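Local coordinates for autoinducer 2-binding protein LsrB (Clostridium saccharobutylicum DSM 13864, PDB 6DSP) that binds the quorum-sensing signal autoinducer 2 as a receptor of the bacterial solute-binding protein 2 family, at residues Thr105-Asp110 / Tyr282-Ile287; Arg118-Ser123 / Gly327-Pro332; Val293-Lys298 / Val309-Val314. All coordinates share one frame; numbering follows the deposited sequence.

Contact 1: Thr105-Asp110 / Tyr282-Ile287; sequences TVTTWD and YMAYYI. With PAV ((2R,4S)-2-methyl-2,3,3,4-tetrahydroxytetrahydrofuran), chain C.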
loop_
_atom_site.group_PDB
_atom_site.type_symbol
_atom_site.label_atom_id
_atom_site.label_comp_id
_atom_site.label_asym_id
_atom_site.label_seq_id
_atom_site.Cartn_x
_atom_site.Cartn_y
_atom_site.Cartn_z
ATOM N N THR A 105 2.531 22.669 -2.806
ATOM C CA THR A 105 1.975 21.967 -1.641
ATOM C C THR A 105 2.276 20.479 -1.779
ATOM O O THR A 105 2.005 19.883 -2.826
ATOM C CB THR A 105 0.459 22.164 -1.612
ATOM O OG1 THR A 105 0.186 23.546 -1.373
ATOM C CG2 THR A 105 -0.192 21.280 -0.538
ATOM N N VAL A 106 2.905 19.895 -0.771
ATOM C CA VAL A 106 3.313 18.491 -0.803
ATOM C C VAL A 106 2.424 17.671 0.130
ATOM O O VAL A 106 2.335 17.968 1.332
ATOM C CB VAL A 106 4.798 18.317 -0.437
ATOM C CG1 VAL A 106 5.179 16.846 -0.418
ATOM C CG2 VAL A 106 5.705 19.122 -1.415
ATOM N N THR A 107 1.780 16.648 -0.421
ATOM C CA THR A 107 1.041 15.669 0.373
ATOM C C THR A 107 1.482 14.274 -0.047
ATOM O O THR A 107 2.084 14.081 -1.116
ATOM C CB THR A 107 -0.495 15.773 0.182
ATOM O OG1 THR A 107 -0.844 15.488 -1.178
ATOM C CG2 THR A 107 -1.041 17.154 0.604
ATOM N N THR A 108 1.119 13.272 0.761
ATOM C CA THR A 108 1.419 11.890 0.424
ATOM C C THR A 108 0.162 11.030 0.518
ATOM O O THR A 108 -0.838 11.410 1.130
ATOM C CB THR A 108 2.526 11.309 1.312
ATOM O OG1 THR A 108 2.206 11.632 2.669
ATOM C CG2 THR A 108 3.882 11.924 0.956
ATOM N N TRP A 109 0.235 9.842 -0.072
ATOM C CA TRP A 109 -0.793 8.831 0.092
ATOM C C TRP A 109 -0.099 7.490 -0.007
ATOM O O TRP A 109 0.960 7.395 -0.646
ATOM C CB TRP A 109 -1.878 9.003 -0.998
ATOM C CG TRP A 109 -1.412 8.603 -2.384
ATOM C CD1 TRP A 109 -0.455 9.238 -3.155
ATOM C CD2 TRP A 109 -1.803 7.442 -3.112
ATOM N NE1 TRP A 109 -0.252 8.523 -4.336
ATOM C CE2 TRP A 109 -1.051 7.408 -4.324
ATOM C CE3 TRP A 109 -2.712 6.414 -2.860
ATOM C CZ2 TRP A 109 -1.198 6.389 -5.272
ATOM C CZ3 TRP A 109 -2.863 5.397 -3.817
ATOM C CH2 TRP A 109 -2.115 5.411 -5.019
ATOM N N ASP A 110 -0.705 6.454 0.594
ATOM C CA ASP A 110 -0.272 5.060 0.425
ATOM C C ASP A 110 1.023 4.757 1.174
ATOM O O ASP A 110 0.994 4.031 2.175
ATOM C CB ASP A 110 -0.223 4.692 -1.065
ATOM C CG ASP A 110 0.245 3.277 -1.303
ATOM O OD1 ASP A 110 -0.280 2.367 -0.613
ATOM O OD2 ASP A 110 1.084 3.064 -2.228
ATOM N N TYR A 282 -7.525 15.531 -3.075
ATOM C CA TYR A 282 -8.372 16.570 -2.493
ATOM C C TYR A 282 -7.632 17.348 -1.398
ATOM O O TYR A 282 -7.715 18.589 -1.337
ATOM C CB TYR A 282 -9.672 15.995 -1.912
ATOM C CG TYR A 282 -10.585 17.122 -1.499
ATOM C CD1 TYR A 282 -11.453 17.703 -2.412
ATOM C CD2 TYR A 282 -10.528 17.662 -0.210
ATOM C CE1 TYR A 282 -12.264 18.776 -2.059
ATOM C CE2 TYR A 282 -11.346 18.748 0.155
ATOM C CZ TYR A 282 -12.212 19.294 -0.782
ATOM O OH TYR A 282 -13.047 20.356 -0.472
ATOM N N MET A 283 -6.925 16.640 -0.506
ATOM C CA MET A 283 -6.194 17.340 0.552
ATOM C C MET A 283 -5.152 18.274 -0.040
ATOM O O MET A 283 -4.976 19.400 0.442
ATOM C CB MET A 283 -5.553 16.335 1.508
ATOM C CG MET A 283 -6.594 15.497 2.301
ATOM S SD MET A 283 -7.848 16.492 3.201
ATOM C CE MET A 283 -6.769 17.432 4.296
ATOM N N ALA A 284 -4.421 17.808 -1.063
ATOM C CA ALA A 284 -3.448 18.673 -1.732
ATOM C C ALA A 284 -4.117 19.913 -2.336
ATOM O O ALA A 284 -3.630 21.027 -2.165
ATOM C CB ALA A 284 -2.729 17.878 -2.797
ATOM N N TYR A 285 -5.246 19.725 -3.023
ATOM C CA TYR A 285 -5.988 20.829 -3.628
ATOM C C TYR A 285 -6.511 21.783 -2.567
ATOM O O TYR A 285 -6.447 23.006 -2.724
ATOM C CB TYR A 285 -7.146 20.248 -4.431
ATOM C CG TYR A 285 -8.296 21.187 -4.659
ATOM C CD1 TYR A 285 -8.246 22.146 -5.664
ATOM C CD2 TYR A 285 -9.457 21.077 -3.909
ATOM C CE1 TYR A 285 -9.317 23.016 -5.889
ATOM C CE2 TYR A 285 -10.539 21.933 -4.126
ATOM C CZ TYR A 285 -10.454 22.898 -5.114
ATOM O OH TYR A 285 -11.528 23.734 -5.323
ATOM N N TYR A 286 -7.022 21.232 -1.466
ATOM C CA TYR A 286 -7.609 22.044 -0.409
ATOM C C TYR A 286 -6.561 22.945 0.218
ATOM O O TYR A 286 -6.801 24.147 0.438
ATOM C CB TYR A 286 -8.214 21.096 0.631
ATOM C CG TYR A 286 -8.985 21.761 1.736
ATOM C CD1 TYR A 286 -10.274 22.207 1.535
ATOM C CD2 TYR A 286 -8.428 21.913 2.993
ATOM C CE1 TYR A 286 -11.001 22.814 2.550
ATOM C CE2 TYR A 286 -9.145 22.505 4.026
ATOM C CZ TYR A 286 -10.447 22.961 3.801
ATOM O OH TYR A 286 -11.209 23.561 4.789
ATOM N N ILE A 287 -5.373 22.399 0.473
ATOM C CA ILE A 287 -4.295 23.214 1.031
ATOM C C ILE A 287 -3.746 24.187 -0.006
ATOM O O ILE A 287 -3.541 25.374 0.287
ATOM C CB ILE A 287 -3.203 22.305 1.596
ATOM C CG1 ILE A 287 -3.732 21.517 2.804
ATOM C CG2 ILE A 287 -1.946 23.130 1.940
ATOM C CD1 ILE A 287 -2.774 20.392 3.175
HETATM O O2 PAV C . 0.405 -3.297 -0.706
HETATM C C2 PAV C . 0.273 -2.224 -1.662
HETATM C C1 PAV C . -1.106 -2.214 -2.359
HETATM O O5 PAV C . 1.221 -2.633 -2.795
HETATM C C5 PAV C . 1.581 -1.491 -3.442
HETATM C C4 PAV C . 1.072 -0.300 -2.609
HETATM O O4 PAV C . 2.082 0.700 -2.499
HETATM C C3 PAV C . 0.702 -0.982 -1.289
HETATM O O3 PAV C . -0.328 -0.282 -0.646
HETATM O O13 PAV C . 1.840 -1.094 -0.464
#
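Asp110 OD2 takes two hydrogen bonds: the ligand hydroxyl PAV O4 donates to it at 2.6 Å, and Ser85 OG is its second partner. The carboxylate's other oxygen, Asp110 OD1, accepts PAV O3, also at 2.6 Å, and is held in addition by Gln124 NE2. One carboxylate thus holds two neighbouring hydroxyls of autoinducer 2, while Lys29, Asp167, Gln168 and Ser225 bind the same molecule. With CG anti to the backbone N (chi1 179°), the carboxylate is carried forward to the ligand, and Asp110 CB rests 3.5 Å above one face of the Trp109 ring, near its rim.

Going back along strand 105-109 the chemistry changes. Thr105 and Thr107 turn toward the helical segment 282-287, which runs nearly antiparallel to the strand at an axis distance of 8.2 Å. This is the helix-on-sheet layer of a periplasmic binding protein lobe. Methyl groups do most of the touching. Both branches of Thr107 rest on Ala284, OG1 3.4 Å from Ala284 CB and CG2 3.7 Å from Ala284 CA. Placing OG1 between the backbone N and carbonyl carbon (chi1 63°) leaves the methyl for the helix, and the hydroxyl is hydrogen-bonded to Ile82 O of strand 81-84. One turn on, Ile287 CG2 meets Thr105 CG2 at 3.6 Å, methyl against methyl, and the same Thr105 methyl lies 3.8 Å from Ala284 O.

The division of labour follows from this. Threonine methyls and an alanine let the helix sit close to the strand, and Thr107 satisfies its buried hydroxyl within the sheet. The ligand is gripped just past the strand's end, where Asp110, braced by Ser85 and Gln124, presents both oxygens.

Contact 2: Arg118-Ser123 / Gly327-Pro332; sequences RKVMVS and GVVLLP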
loop_
_atom_site.group_PDB
_atom_site.type_symbol
_atom_site.label_atom_id
_atom_site.label_comp_id
_atom_site.label_asym_id
_atom_site.label_seq_id
_atom_site.Cartn_x
_atom_site.Cartn_y
_atom_site.Cartn_z
ATOM N N ARG A 118 6.184 16.803 4.231
ATOM C CA ARG A 118 4.864 16.812 3.609
ATOM C C ARG A 118 3.844 17.299 4.636
ATOM O O ARG A 118 4.078 17.241 5.851
ATOM C CB ARG A 118 4.487 15.412 3.091
ATOM C CG ARG A 118 4.530 14.242 4.175
ATOM C CD ARG A 118 3.242 14.187 4.907
ATOM N NE ARG A 118 3.218 13.043 5.835
ATOM C CZ ARG A 118 2.849 13.171 7.107
ATOM N NH1 ARG A 118 2.500 14.365 7.602
ATOM N NH2 ARG A 118 2.781 12.094 7.851
ATOM N N LYS A 119 2.695 17.757 4.146
ATOM C CA LYS A 119 1.660 18.319 5.009
ATOM C C LYS A 119 0.710 17.249 5.533
ATOM O O LYS A 119 0.627 17.032 6.735
ATOM C CB LYS A 119 0.916 19.488 4.327
ATOM C CG LYS A 119 1.848 20.620 3.828
ATOM C CD LYS A 119 2.996 20.897 4.795
ATOM C CE LYS A 119 2.540 21.479 6.109
ATOM N NZ LYS A 119 3.700 21.706 7.102
ATOM N N VAL A 120 0.034 16.549 4.655
ATOM C CA VAL A 120 -0.916 15.522 5.044
ATOM C C VAL A 120 -0.570 14.244 4.295
ATOM O O VAL A 120 -0.211 14.272 3.106
ATOM C CB VAL A 120 -2.353 15.946 4.685
ATOM C CG1 VAL A 120 -3.351 14.803 4.899
ATOM C CG2 VAL A 120 -2.762 17.153 5.526
ATOM N N MET A 121 -0.680 13.124 4.991
ATOM C CA MET A 121 -0.610 11.770 4.434
ATOM C C MET A 121 -2.000 11.138 4.489
ATOM O O MET A 121 -2.636 11.195 5.542
ATOM C CB MET A 121 0.336 10.947 5.309
ATOM C CG MET A 121 0.265 9.438 5.123
ATOM S SD MET A 121 0.857 8.882 3.513
ATOM C CE MET A 121 0.566 7.139 3.748
ATOM N N VAL A 122 -2.497 10.593 3.365
ATOM C CA VAL A 122 -3.736 9.815 3.356
ATOM C C VAL A 122 -3.395 8.336 3.357
ATOM O O VAL A 122 -2.910 7.776 2.360
ATOM C CB VAL A 122 -4.673 10.182 2.198
ATOM C CG1 VAL A 122 -5.925 9.328 2.282
ATOM C CG2 VAL A 122 -5.036 11.668 2.304
ATOM N N SER A 123 -3.625 7.699 4.508
ATOM C CA SER A 123 -3.176 6.333 4.734
ATOM C C SER A 123 -4.345 5.354 4.817
ATOM O O SER A 123 -5.381 5.640 5.436
ATOM C CB SER A 123 -2.380 6.266 6.039
ATOM O OG SER A 123 -2.009 4.925 6.323
ATOM N N GLY A 327 0.166 15.976 9.449
ATOM C CA GLY A 327 -0.705 14.968 10.019
ATOM C C GLY A 327 -1.191 13.953 9.006
ATOM O O GLY A 327 -0.770 13.948 7.842
ATOM N N VAL A 328 -2.111 13.099 9.463
ATOM C CA VAL A 328 -2.520 11.900 8.733
ATOM C C VAL A 328 -4.040 11.816 8.690
ATOM O O VAL A 328 -4.713 12.013 9.713
ATOM C CB VAL A 328 -1.948 10.647 9.444
ATOM C CG1 VAL A 328 -2.492 9.348 8.829
ATOM C CG2 VAL A 328 -0.429 10.666 9.475
ATOM N N VAL A 329 -4.585 11.448 7.531
ATOM C CA VAL A 329 -5.992 11.077 7.399
ATOM C C VAL A 329 -6.021 9.577 7.147
ATOM O O VAL A 329 -5.304 9.084 6.271
ATOM C CB VAL A 329 -6.652 11.843 6.241
ATOM C CG1 VAL A 329 -8.024 11.281 5.941
ATOM C CG2 VAL A 329 -6.723 13.329 6.576
ATOM N N LEU A 330 -6.824 8.849 7.928
ATOM C CA LEU A 330 -6.947 7.395 7.820
ATOM C C LEU A 330 -8.227 7.000 7.089
ATOM O O LEU A 330 -9.311 7.509 7.400
ATOM C CB LEU A 330 -6.988 6.790 9.233
ATOM C CG LEU A 330 -5.640 6.841 9.970
ATOM C CD1 LEU A 330 -5.796 6.594 11.475
ATOM C CD2 LEU A 330 -4.635 5.878 9.344
ATOM N N LEU A 331 -8.127 6.027 6.177
ATOM C CA LEU A 331 -9.341 5.449 5.619
ATOM C C LEU A 331 -10.135 4.752 6.722
ATOM O O LEU A 331 -9.548 4.078 7.585
ATOM C CB LEU A 331 -8.980 4.404 4.574
ATOM C CG LEU A 331 -8.350 4.929 3.288
ATOM C CD1 LEU A 331 -8.252 3.768 2.320
ATOM C CD2 LEU A 331 -9.147 6.090 2.691
ATOM N N PRO A 332 -11.466 4.855 6.702
ATOM C CA PRO A 332 -12.273 4.228 7.752
ATOM C C PRO A 332 -12.406 2.723 7.649
ATOM O O PRO A 332 -12.823 2.094 8.627
ATOM C CB PRO A 332 -13.646 4.896 7.584
ATOM C CG PRO A 332 -13.710 5.294 6.168
ATOM C CD PRO A 332 -12.282 5.705 5.818
#
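Val329 overlaps two valines of segment 118-123: its CG2 is 4.0 Å from Val120 CG1, and its CB backs onto Val122 CG2. These are side chains on one face of a parallel strand pair, 120-123 with 327-330, inside the mixed sheet of the lobe. Helix 273-288 packs on this face, with Met279 on Val329 and Ile287 on Val120.

The backbone bonding is the regular parallel pattern. Met121 uses both its N and its O, giving to Gly327 O at 3.0 Å and taking Val329 N at 2.8 Å. Ser123, two residues on, does the same, its N reaching Val329 O at 2.8 Å and its O accepting Leu331 N. Gly327 N starts the series on Lys119 O.

On the sheet's other face Val328 CG2 lies against Met121 CB, and Leu330 CD2 comes within 4.0 Å of Ser123 CB. Arg118 folds over the start of the pair. Its chain bends at chi2 (86°), bringing the guanidinium back so that Gly327 O sits over one of its faces. NH2 is held by a salt bridge to Asp112 and a hydrogen bond to Asn312. NH1 makes a weak bond to Lys119 O, and it lies 3.3 Å from Gly327 O at an angle too poor for a hydrogen bond.

Contact 3: Val293-Lys298 / Val309-Val314; sequences VKVGDK and VMPNSV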
loop_
_atom_site.group_PDB
_atom_site.type_symbol
_atom_site.label_atom_id
_atom_site.label_comp_id
_atom_site.label_asym_id
_atom_site.label_seq_id
_atom_site.Cartn_x
_atom_site.Cartn_y
_atom_site.Cartn_z
ATOM N N VAL A 293 -4.680 23.563 7.238
ATOM C CA VAL A 293 -5.073 22.276 7.777
ATOM C C VAL A 293 -4.165 21.974 8.957
ATOM O O VAL A 293 -2.936 22.040 8.829
ATOM C CB VAL A 293 -4.929 21.180 6.707
ATOM C CG1 VAL A 293 -5.125 19.827 7.341
ATOM C CG2 VAL A 293 -5.945 21.399 5.586
ATOM N N LYS A 294 -4.762 21.650 10.107
ATOM C CA LYS A 294 -4.006 21.274 11.297
ATOM C C LYS A 294 -4.577 20.010 11.913
ATOM O O LYS A 294 -5.739 19.676 11.718
ATOM C CB LYS A 294 -4.009 22.395 12.341
ATOM C CG LYS A 294 -3.199 23.579 11.856
ATOM C CD LYS A 294 -3.155 24.683 12.893
ATOM C CE LYS A 294 -2.228 25.799 12.423
ATOM N NZ LYS A 294 -2.525 26.229 11.054
ATOM N N VAL A 295 -3.718 19.308 12.660
ATOM C CA VAL A 295 -4.158 18.145 13.417
ATOM C C VAL A 295 -5.356 18.524 14.270
ATOM O O VAL A 295 -5.366 19.565 14.942
ATOM C CB VAL A 295 -2.996 17.585 14.260
ATOM C CG1 VAL A 295 -3.494 16.470 15.205
ATOM C CG2 VAL A 295 -1.894 17.051 13.356
ATOM N N GLY A 296 -6.379 17.671 14.230
ATOM C CA GLY A 296 -7.622 17.896 14.930
ATOM C C GLY A 296 -8.727 18.474 14.070
ATOM O O GLY A 296 -9.896 18.407 14.470
ATOM N N ASP A 297 -8.392 19.030 12.897
ATOM C CA ASP A 297 -9.411 19.594 12.020
ATOM C C ASP A 297 -10.296 18.484 11.465
ATOM O O ASP A 297 -9.824 17.385 11.158
ATOM C CB ASP A 297 -8.772 20.345 10.840
ATOM C CG ASP A 297 -8.178 21.698 11.234
ATOM O OD1 ASP A 297 -8.347 22.122 12.398
ATOM O OD2 ASP A 297 -7.557 22.338 10.347
ATOM N N LYS A 298 -11.583 18.782 11.318
ATOM C CA LYS A 298 -12.522 17.940 10.594
ATOM C C LYS A 298 -12.870 18.656 9.299
ATOM O O LYS A 298 -13.346 19.793 9.327
ATOM C CB LYS A 298 -13.771 17.715 11.437
ATOM C CG LYS A 298 -13.466 16.940 12.704
ATOM C CD LYS A 298 -14.720 16.773 13.544
ATOM C CE LYS A 298 -14.422 15.964 14.790
ATOM N NZ LYS A 298 -13.928 14.620 14.407
ATOM N N VAL A 309 -8.062 15.061 10.756
ATOM C CA VAL A 309 -6.603 15.005 10.653
ATOM C C VAL A 309 -6.031 14.538 11.985
ATOM O O VAL A 309 -6.263 15.158 13.027
ATOM C CB VAL A 309 -6.013 16.361 10.249
ATOM C CG1 VAL A 309 -4.490 16.263 10.048
ATOM C CG2 VAL A 309 -6.689 16.853 8.972
ATOM N N MET A 310 -5.271 13.448 11.948
ATOM C CA MET A 310 -4.684 12.795 13.110
ATOM C C MET A 310 -3.210 13.133 13.234
ATOM O O MET A 310 -2.560 13.491 12.245
ATOM C CB MET A 310 -4.801 11.268 12.976
ATOM C CG MET A 310 -6.172 10.808 12.522
ATOM S SD MET A 310 -7.497 11.370 13.588
ATOM C CE MET A 310 -7.041 10.491 15.065
ATOM N N PRO A 311 -2.616 12.997 14.417
ATOM C CA PRO A 311 -1.160 13.205 14.533
ATOM C C PRO A 311 -0.374 12.154 13.765
ATOM O O PRO A 311 -0.832 11.032 13.535
ATOM C CB PRO A 311 -0.898 13.078 16.041
ATOM C CG PRO A 311 -2.053 12.467 16.600
ATOM C CD PRO A 311 -3.236 12.627 15.698
ATOM N N ASN A 312 0.853 12.530 13.401
ATOM C CA ASN A 312 1.723 11.623 12.656
ATOM C C ASN A 312 1.957 10.313 13.406
ATOM O O ASN A 312 2.165 9.260 12.781
ATOM C CB ASN A 312 3.057 12.301 12.403
ATOM C CG ASN A 312 2.939 13.384 11.363
ATOM O OD1 ASN A 312 2.146 13.280 10.425
ATOM N ND2 ASN A 312 3.708 14.439 11.543
ATOM N N SER A 313 1.923 10.352 14.740
ATOM C CA SER A 313 2.210 9.154 15.502
ATOM C C SER A 313 1.124 8.078 15.386
ATOM O O SER A 313 1.375 6.953 15.836
ATOM C CB SER A 313 2.451 9.519 16.964
ATOM O OG SER A 313 1.342 10.204 17.505
ATOM N N VAL A 314 -0.028 8.339 14.743
ATOM C CA VAL A 314 -0.936 7.220 14.460
ATOM C C VAL A 314 -0.306 6.188 13.540
ATOM O O VAL A 314 -0.731 5.025 13.534
ATOM C CB VAL A 314 -2.319 7.683 13.935
ATOM C CG1 VAL A 314 -2.987 8.649 14.890
ATOM C CG2 VAL A 314 -2.265 8.235 12.488
#
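Val309 pushes its side chain into the curve of segment 293-298, which holds a type II beta turn from Lys294 to Asp297 leading into strand 298-301, the outermost of the sheet; Val309 lies on the neighbouring antiparallel strand 305-311. Its CB lies 3.6 Å from Lys294 O. From there CG1, anti to the backbone N (chi1 -176°), runs along the turn to 3.9 Å from Val295 CA. The other methyl, CG2, branches off and meets Val293 CG1 at 3.7 Å, the two side chains crossing at about a right angle, with Asp297 O close by. One valine therefore touches with its stem the turn's backbone, with CG1 Val295 inside the turn, and with CG2 Val293 just before it.

The main chain ties the same residue down twice. Gly296 N donates to Val309 O at 2.8 Å, arriving tilted from the carbonyl plane, while Val309 N meets Asp297 O nearly in line with that carbonyl; both bonds are close to straight at the hydrogen. Two residues of the turn thus face one across the way, the hydrogen-bond pattern of a G1 beta bulge, and Gly296 takes the positive phi (98°) that goes with it. Asp297 N closes the turn on Lys294 O.

Further out Val295 packs on Met310 and Pro311, its CG1 3.9 Å from Pro311 CD and its CG2 beside Met310 O. Val293 faces inward, touching Tyr286 and Ile287 of helix 273-288, and Val309 shares Ile299 with it. The turn is also braced by a side chain: Asp297 OD2 accepts Lys294 N at 2.9 Å, met not in the plane of the carboxylate but from above, 65° out of it.

In the fold
All three contacts reach the same mixed sheet, and helix 273-288 lies beside each: it is part of contact 1 and touches side chains of contacts 2 and 3. Contact 1 sets that helix on strand 105-109, contact 2 joins strand 120-123, its neighbour, to strand 327-330, and contact 3 ties the turn before strand 298-301 to the end of strand 305-311. Contacts 1 and 2 are buried, whereas contact 3 is only partly so. Their chemistry follows: methyl packing plus a ligand-binding carboxylate in the first, regular backbone bonding in the second, two backbone bonds around a valine in the third. Ile287 meets Val293 between contacts 1 and 3, and Arg118 reaches Asn312 between contacts 2 and 3.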